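Isomerase/lactonizing enzyme (Agrobacterium fabrum str. C58, PDB 2NQL) belongs to the mandelate racemase and muconate lactonizing enzyme family of the enolase superfamily, and carries a bound sodium ion in its barrel domain. Local coordinates at residues P33-I37 against P47-R51; L85-V90 against L105-M109. All coordinates share one frame; numbering follows the deposited sequence.

Contact 1 comes first along the chain and closes before contact 2 opens; within one subunit they do not touch, their centres lying 29 Å apart and their nearest atoms about 17 Å apart. Contact 1 joins the small hairpin 36-38/45-47 to the start of strand 50-59. Contact 2 pairs helix 75-90 with helix 98-109. The N-terminal sheet links them: strand 50-59 pairs with strand 5-15, on which Ala-87 and Val-90 rest. The two contacts do meet across the dimer, where Tyr-36 of one subunit packs on Leu-85 and Phe-89 of the other. Hairpin and helix pair thus build complementary parts of the subunit interface.

Contact 1 of 2, residues P33-I37 against P47-R51; sequences PNGYI and PTFDR
Pro-47 meets Tyr-36 through its backbone: its CA lies 4.2 Å from CD1 of the tyrosine ring. Next comes Thr-48, which grips the carbonyl of Gly-35 twice. Its OG1 donates a 2.7 Å hydrogen bond to Gly-35 O, and its N adds a weak one to the same oxygen. With chi1 at 53°, OG1 sits between the backbone N and the carbonyl carbon, near enough to the N for both to reach one acceptor; CG2 is left to meet CG2 of Ile-37 at 4.0 Å. Phe-49 brings its ring back against the 34-36 backbone. Its edge presents CE2 to Asn-34 O at 3.7 Å, while its CZ lies 4.1 Å from Tyr-36 CE1. The neighbouring ring atom, CE1, lies over the centre of the Arg-51 guanidinium. That group holds its edge to the tyrosine hydroxyl, Arg-51 NH2 giving Tyr-36 OH a weak, bent bond of 2.9 Å, with tyrosine ring and guanidinium planes 64° apart. A water bridges NH2 to Asn-34 O. Firmer partners lie outside: Gly-71 O for NE and Ile-72 O for NH2, Asp-84 OD2 of the second subunit and Ala-74 N for the hydroxyl. Gly-35 and Tyr-36 together face Asn-32, fitting a G1 beta bulge where the chain enters hairpin 36-38/45-47, ahead of strand 50-59.

Contact 2 of 2, residues L85-V90 against L105-M109; sequences LLAGFV and LYDMM
Met-108 lays its sulfur over one face of the Phe-89 ring, a Met-aromatic contact between two helices of the N-terminal domain of the enolase superfamily. The N-to-C directions of helix segments 85-90 and 105-109 are 135° apart, their axes approach to 11.1 Å, and side chains from both helices fill the space between them. The tight part gathers round the end of Met-108. Bent at chi3 (-71°), its chain turns CE in among the leucines, 3.6 Å from Leu-86 CD2, and Leu-85 comes at it tip to tip. Leu-105 makes a second close patch by splitting its two methyls: CD1 lies 3.7 Å from Val-90 CG2, and CD2 lies 3.8 Å from Phe-89 CB. Helix 117-138 packs on Leu-105 and also on Leu-86 of the Met-108 cluster. Packing is looser toward Met-109, whose CG comes no closer than 4.3 Å to Leu-85 CD2; Val-45 of the second subunit packs on this methionine. Phe-89 is the one touching residue not fully buried, and Asn-32 of the second subunit packs on it. Over the phenylalanine, Met-108 SD stands 3.8 Å from the ring centroid, 19° off the normal and displaced toward CD2.

Contact 1 of 2, residues P33-I37 against P47-R51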
ATOM      1  N   PRO A  33      19.193   2.901  13.848  1.00 18.81           N
ATOM      2  CA  PRO A  33      19.075   1.523  14.299  1.00 19.43           C
ATOM      3  C   PRO A  33      18.718   0.543  13.171  1.00 16.30           C
ATOM      4  O   PRO A  33      17.919   0.871  12.287  1.00 18.11           O
ATOM      5  CB  PRO A  33      17.942   1.604  15.350  1.00 19.58           C
ATOM      6  CG  PRO A  33      18.078   2.951  15.901  1.00 20.05           C
ATOM      7  CD  PRO A  33      18.407   3.819  14.709  1.00 21.74           C
ATOM      8  N   ASN A  34      19.392  -0.597  13.191  1.00 15.05           N
ATOM      9  CA  ASN A  34      19.180  -1.705  12.254  1.00 19.72           C
ATOM     10  C   ASN A  34      19.724  -1.427  10.875  1.00 21.32           C
ATOM     11  O   ASN A  34      19.393  -2.118   9.937  1.00 18.98           O
ATOM     12  CB  ASN A  34      17.706  -2.178  12.242  1.00 20.96           C
ATOM     13  CG  ASN A  34      17.224  -2.506  13.627  1.00 26.54           C
ATOM     14  OD1 ASN A  34      17.899  -3.241  14.356  1.00 24.75           O
ATOM     15  ND2 ASN A  34      16.105  -1.899  14.041  1.00 21.97           N
ATOM     16  N   GLY A  35      20.614  -0.442  10.782  1.00 17.10           N
ATOM     17  CA  GLY A  35      21.457  -0.297   9.593  1.00 20.06           C
ATOM     18  C   GLY A  35      20.850   0.583   8.517  1.00 20.63           C
ATOM     19  O   GLY A  35      21.247   0.505   7.341  1.00 21.10           O
ATOM     20  N   TYR A  36      19.867   1.413   8.873  1.00 17.98           N
ATOM     21  CA  TYR A  36      19.247   2.287   7.870  1.00 17.19           C
ATOM     22  C   TYR A  36      19.847   3.691   7.839  1.00 18.90           C
ATOM     23  O   TYR A  36      20.228   4.238   8.883  1.00 20.82           O
ATOM     24  CB  TYR A  36      17.732   2.410   8.078  1.00 18.65           C
ATOM     25  CG  TYR A  36      17.046   1.069   7.940  1.00 18.28           C
ATOM     26  CD1 TYR A  36      16.977   0.428   6.695  1.00 20.21           C
ATOM     27  CD2 TYR A  36      16.457   0.454   9.045  1.00 17.26           C
ATOM     28  CE1 TYR A  36      16.360  -0.816   6.561  1.00 19.35           C
ATOM     29  CE2 TYR A  36      15.824  -0.784   8.920  1.00 20.12           C
ATOM     30  CZ  TYR A  36      15.789  -1.411   7.670  1.00 19.40           C
ATOM     31  OH  TYR A  36      15.165  -2.620   7.538  1.00 20.53           O
ATOM     32  N   ILE A  37      19.867   4.268   6.645  1.00 16.91           N
ATOM     33  CA  ILE A  37      20.340   5.655   6.446  1.00 16.14           C
ATOM     34  C   ILE A  37      19.455   6.440   5.483  1.00 16.59           C
ATOM     35  O   ILE A  37      19.068   5.943   4.423  1.00 19.89           O
ATOM     36  CB  ILE A  37      21.858   5.675   6.046  1.00 20.04           C
ATOM     37  CG1 ILE A  37      22.466   7.072   6.214  1.00 26.51           C
ATOM     38  CG2 ILE A  37      22.097   5.056   4.687  1.00 22.24           C
ATOM     39  CD1 ILE A  37      23.950   6.991   6.622  1.00 33.40           C
ATOM     40  N   PRO A  47      19.138   0.866   2.838  1.00 17.87           N
ATOM     41  CA  PRO A  47      19.834  -0.104   3.638  1.00 16.89           C
ATOM     42  C   PRO A  47      21.349   0.055   3.471  1.00 16.26           C
ATOM     43  O   PRO A  47      21.808   0.576   2.434  1.00 19.13           O
ATOM     44  CB  PRO A  47      19.426  -1.437   3.001  1.00 14.14           C
ATOM     45  CG  PRO A  47      19.220  -1.118   1.534  1.00 14.76           C
ATOM     46  CD  PRO A  47      18.676   0.308   1.540  1.00 22.63           C
ATOM     47  N   THR A  48      22.091  -0.434   4.455  1.00 18.22           N
ATOM     48  CA  THR A  48      23.548  -0.487   4.390  1.00 18.51           C
ATOM     49  C   THR A  48      24.029  -1.912   4.073  1.00 17.77           C
ATOM     50  O   THR A  48      25.017  -2.398   4.619  1.00 18.02           O
ATOM     51  CB  THR A  48      24.193   0.084   5.695  1.00 18.46           C
ATOM     52  OG1 THR A  48      23.637  -0.572   6.843  1.00 18.36           O
ATOM     53  CG2 THR A  48      23.931   1.626   5.768  1.00 18.51           C
ATOM     54  N   PHE A  49      23.281  -2.590   3.208  1.00 16.48           N
ATOM     55  CA  PHE A  49      23.421  -4.037   2.970  1.00 17.10           C
ATOM     56  C   PHE A  49      22.444  -4.356   1.826  1.00 14.65           C
ATOM     57  O   PHE A  49      21.565  -3.530   1.502  1.00 17.35           O
ATOM     58  CB  PHE A  49      23.077  -4.870   4.218  1.00 18.49           C
ATOM     59  CG  PHE A  49      21.806  -4.434   4.876  1.00 18.89           C
ATOM     60  CD1 PHE A  49      20.574  -4.843   4.343  1.00 20.41           C
ATOM     61  CD2 PHE A  49      21.826  -3.567   5.980  1.00 18.06           C
ATOM     62  CE1 PHE A  49      19.362  -4.392   4.909  1.00 24.72           C
ATOM     63  CE2 PHE A  49      20.625  -3.117   6.565  1.00 18.63           C
ATOM     64  CZ  PHE A  49      19.394  -3.529   6.025  1.00 19.92           C
ATOM     65  N   ASP A  50      22.605  -5.524   1.221  1.00 12.14           N
ATOM     66  CA  ASP A  50      21.651  -6.011   0.215  1.00 13.45           C
ATOM     67  C   ASP A  50      20.820  -7.063   0.922  1.00 12.91           C
ATOM     68  O   ASP A  50      21.352  -7.834   1.723  1.00 16.34           O
ATOM     69  CB  ASP A  50      22.369  -6.665  -0.949  1.00 17.57           C
ATOM     70  CG  ASP A  50      22.945  -5.660  -1.937  1.00 24.07           C
ATOM     71  OD1 ASP A  50      22.666  -4.443  -1.842  1.00 20.77           O
ATOM     72  OD2 ASP A  50      23.693  -6.112  -2.829  1.00 24.33           O
ATOM     73  N   ARG A  51      19.516  -7.087   0.656  1.00 16.03           N
ATOM     74  CA  ARG A  51      18.648  -8.072   1.347  1.00 15.75           C
ATOM     75  C   ARG A  51      17.398  -8.276   0.505  1.00 15.15           C
ATOM     76  O   ARG A  51      16.871  -7.322  -0.061  1.00 17.50           O
ATOM     77  CB  ARG A  51      18.252  -7.568   2.752  1.00 18.48           C
ATOM     78  CG  ARG A  51      17.497  -8.614   3.617  1.00 15.41           C
ATOM     79  CD  ARG A  51      17.445  -8.170   5.083  1.00 12.48           C
ATOM     80  NE  ARG A  51      16.847  -6.856   5.281  1.00 15.68           N
ATOM     81  CZ  ARG A  51      16.966  -6.160   6.413  1.00 15.46           C
ATOM     82  NH1 ARG A  51      17.690  -6.635   7.442  1.00 20.61           N
ATOM     83  NH2 ARG A  51      16.390  -4.979   6.495  1.00 16.65           N
TER
HETATM   84  O   HOH W   1      17.327  -4.159   9.299  1.00 22.72           O

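Contact 2 of 2, residues L85-V90 against L105-M109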
ATOM      1  N   LEU A  85      -0.866 -15.088   7.710  1.00 16.14           N
ATOM      2  CA  LEU A  85      -2.076 -14.994   6.912  1.00 16.48           C
ATOM      3  C   LEU A  85      -2.032 -15.785   5.612  1.00 21.78           C
ATOM      4  O   LEU A  85      -2.908 -16.607   5.350  1.00 18.31           O
ATOM      5  CB  LEU A  85      -2.432 -13.531   6.617  1.00 16.27           C
ATOM      6  CG  LEU A  85      -3.559 -13.277   5.597  1.00 17.14           C
ATOM      7  CD1 LEU A  85      -4.960 -13.717   6.119  1.00 18.53           C
ATOM      8  CD2 LEU A  85      -3.587 -11.829   5.063  1.00 22.02           C
ATOM      9  N   LEU A  86      -1.043 -15.515   4.763  1.00 15.72           N
ATOM     10  CA  LEU A  86      -1.218 -15.866   3.352  1.00 17.63           C
ATOM     11  C   LEU A  86      -0.910 -17.337   3.073  1.00 19.04           C
ATOM     12  O   LEU A  86      -1.571 -17.961   2.244  1.00 18.82           O
ATOM     13  CB  LEU A  86      -0.350 -14.967   2.466  1.00 13.48           C
ATOM     14  CG  LEU A  86      -0.715 -13.496   2.460  1.00 15.66           C
ATOM     15  CD1 LEU A  86       0.480 -12.691   1.912  1.00 18.14           C
ATOM     16  CD2 LEU A  86      -1.975 -13.271   1.596  1.00 19.33           C
ATOM     17  N   ALA A  87       0.088 -17.882   3.770  1.00 19.23           N
ATOM     18  CA  ALA A  87       0.499 -19.278   3.564  1.00 17.71           C
ATOM     19  C   ALA A  87      -0.678 -20.236   3.780  1.00 21.68           C
ATOM     20  O   ALA A  87      -0.847 -21.181   3.034  1.00 20.43           O
ATOM     21  CB  ALA A  87       1.625 -19.661   4.467  1.00 18.32           C
ATOM     22  N   GLY A  88      -1.482 -19.961   4.801  1.00 20.35           N
ATOM     23  CA  GLY A  88      -2.652 -20.792   5.127  1.00 17.73           C
ATOM     24  C   GLY A  88      -3.662 -20.903   4.006  1.00 17.18           C
ATOM     25  O   GLY A  88      -4.362 -21.920   3.905  1.00 21.48           O
ATOM     26  N   PHE A  89      -3.769 -19.860   3.190  1.00 15.69           N
ATOM     27  CA  PHE A  89      -4.683 -19.830   2.054  1.00 18.53           C
ATOM     28  C   PHE A  89      -4.070 -20.278   0.721  1.00 21.48           C
ATOM     29  O   PHE A  89      -4.753 -20.360  -0.301  1.00 23.93           O
ATOM     30  CB  PHE A  89      -5.324 -18.455   1.933  1.00 19.49           C
ATOM     31  CG  PHE A  89      -6.239 -18.143   3.086  1.00 18.65           C
ATOM     32  CD1 PHE A  89      -7.516 -18.708   3.130  1.00 20.65           C
ATOM     33  CD2 PHE A  89      -5.817 -17.352   4.142  1.00 18.03           C
ATOM     34  CE1 PHE A  89      -8.371 -18.453   4.197  1.00 19.63           C
ATOM     35  CE2 PHE A  89      -6.651 -17.098   5.219  1.00 21.20           C
ATOM     36  CZ  PHE A  89      -7.940 -17.655   5.246  1.00 15.82           C
ATOM     37  N   VAL A  90      -2.780 -20.560   0.753  1.00 18.56           N
ATOM     38  CA  VAL A  90      -2.094 -21.196  -0.385  1.00 18.91           C
ATOM     39  C   VAL A  90      -1.996 -22.705  -0.189  1.00 19.70           C
ATOM     40  O   VAL A  90      -2.223 -23.461  -1.134  1.00 20.30           O
ATOM     41  CB  VAL A  90      -0.695 -20.554  -0.633  1.00 19.42           C
ATOM     42  CG1 VAL A  90       0.067 -21.323  -1.751  1.00 21.89           C
ATOM     43  CG2 VAL A  90      -0.898 -19.116  -1.032  1.00 18.55           C
ATOM     44  N   LEU A 105      -6.087 -14.230  -3.066  1.00 18.00           N
ATOM     45  CA  LEU A 105      -5.289 -13.623  -1.991  1.00 17.94           C
ATOM     46  C   LEU A 105      -5.428 -12.123  -2.001  1.00 16.31           C
ATOM     47  O   LEU A 105      -5.574 -11.507  -0.933  1.00 17.14           O
ATOM     48  CB  LEU A 105      -3.795 -14.033  -2.104  1.00 16.95           C
ATOM     49  CG  LEU A 105      -3.473 -15.524  -2.033  1.00 18.48           C
ATOM     50  CD1 LEU A 105      -1.947 -15.764  -2.184  1.00 17.45           C
ATOM     51  CD2 LEU A 105      -3.999 -16.160  -0.763  1.00 14.32           C
ATOM     52  N   TYR A 106      -5.372 -11.526  -3.193  1.00 16.18           N
ATOM     53  CA  TYR A 106      -5.578 -10.091  -3.340  1.00 15.47           C
ATOM     54  C   TYR A 106      -6.921  -9.656  -2.764  1.00 16.81           C
ATOM     55  O   TYR A 106      -7.013  -8.676  -1.996  1.00 17.00           O
ATOM     56  CB  TYR A 106      -5.452  -9.671  -4.807  1.00 17.85           C
ATOM     57  CG  TYR A 106      -5.549  -8.188  -5.027  1.00 19.62           C
ATOM     58  CD1 TYR A 106      -4.448  -7.355  -4.822  1.00 18.61           C
ATOM     59  CD2 TYR A 106      -6.742  -7.606  -5.480  1.00 18.29           C
ATOM     60  CE1 TYR A 106      -4.549  -5.970  -5.050  1.00 16.17           C
ATOM     61  CE2 TYR A 106      -6.851  -6.242  -5.679  1.00 18.47           C
ATOM     62  CZ  TYR A 106      -5.767  -5.428  -5.486  1.00 20.47           C
ATOM     63  OH  TYR A 106      -5.911  -4.088  -5.722  1.00 19.88           O
ATOM     64  N   ASP A 107      -7.960 -10.393  -3.142  1.00 17.11           N
ATOM     65  CA  ASP A 107      -9.323 -10.112  -2.646  1.00 17.71           C
ATOM     66  C   ASP A 107      -9.502 -10.125  -1.126  1.00 22.70           C
ATOM     67  O   ASP A 107     -10.419  -9.468  -0.627  1.00 20.22           O
ATOM     68  CB  ASP A 107     -10.315 -11.094  -3.276  1.00 20.42           C
ATOM     69  CG  ASP A 107     -10.625 -10.760  -4.701  1.00 31.03           C
ATOM     70  OD1 ASP A 107     -10.174  -9.704  -5.196  1.00 27.98           O
ATOM     71  OD2 ASP A 107     -11.327 -11.566  -5.342  1.00 29.43           O
ATOM     72  N   MET A 108      -8.649 -10.851  -0.396  1.00 16.87           N
ATOM     73  CA  MET A 108      -8.782 -10.970   1.064  1.00 17.16           C
ATOM     74  C   MET A 108      -8.706  -9.614   1.774  1.00 20.85           C
ATOM     75  O   MET A 108      -9.363  -9.416   2.790  1.00 19.43           O
ATOM     76  CB  MET A 108      -7.763 -11.927   1.682  1.00 15.81           C
ATOM     77  CG  MET A 108      -7.913 -13.399   1.272  1.00 16.27           C
ATOM     78  SD  MET A 108      -7.217 -14.516   2.469  1.00 19.59           S
ATOM     79  CE  MET A 108      -5.447 -14.173   2.215  1.00 20.37           C
ATOM     80  N   MET A 109      -7.900  -8.687   1.239  1.00 19.43           N
ATOM     81  CA  MET A 109      -7.590  -7.460   1.948  1.00 16.51           C
ATOM     82  C   MET A 109      -7.834  -6.200   1.139  1.00 17.05           C
ATOM     83  O   MET A 109      -7.611  -5.105   1.631  1.00 19.10           O
ATOM     84  CB  MET A 109      -6.138  -7.500   2.474  1.00 15.69           C
ATOM     85  CG  MET A 109      -5.899  -8.528   3.605  1.00 17.59           C
ATOM     86  SD  MET A 109      -6.794  -8.178   5.152  1.00 21.31           S
ATOM     87  CE  MET A 109      -5.634  -7.065   5.948  1.00 21.24           C
TER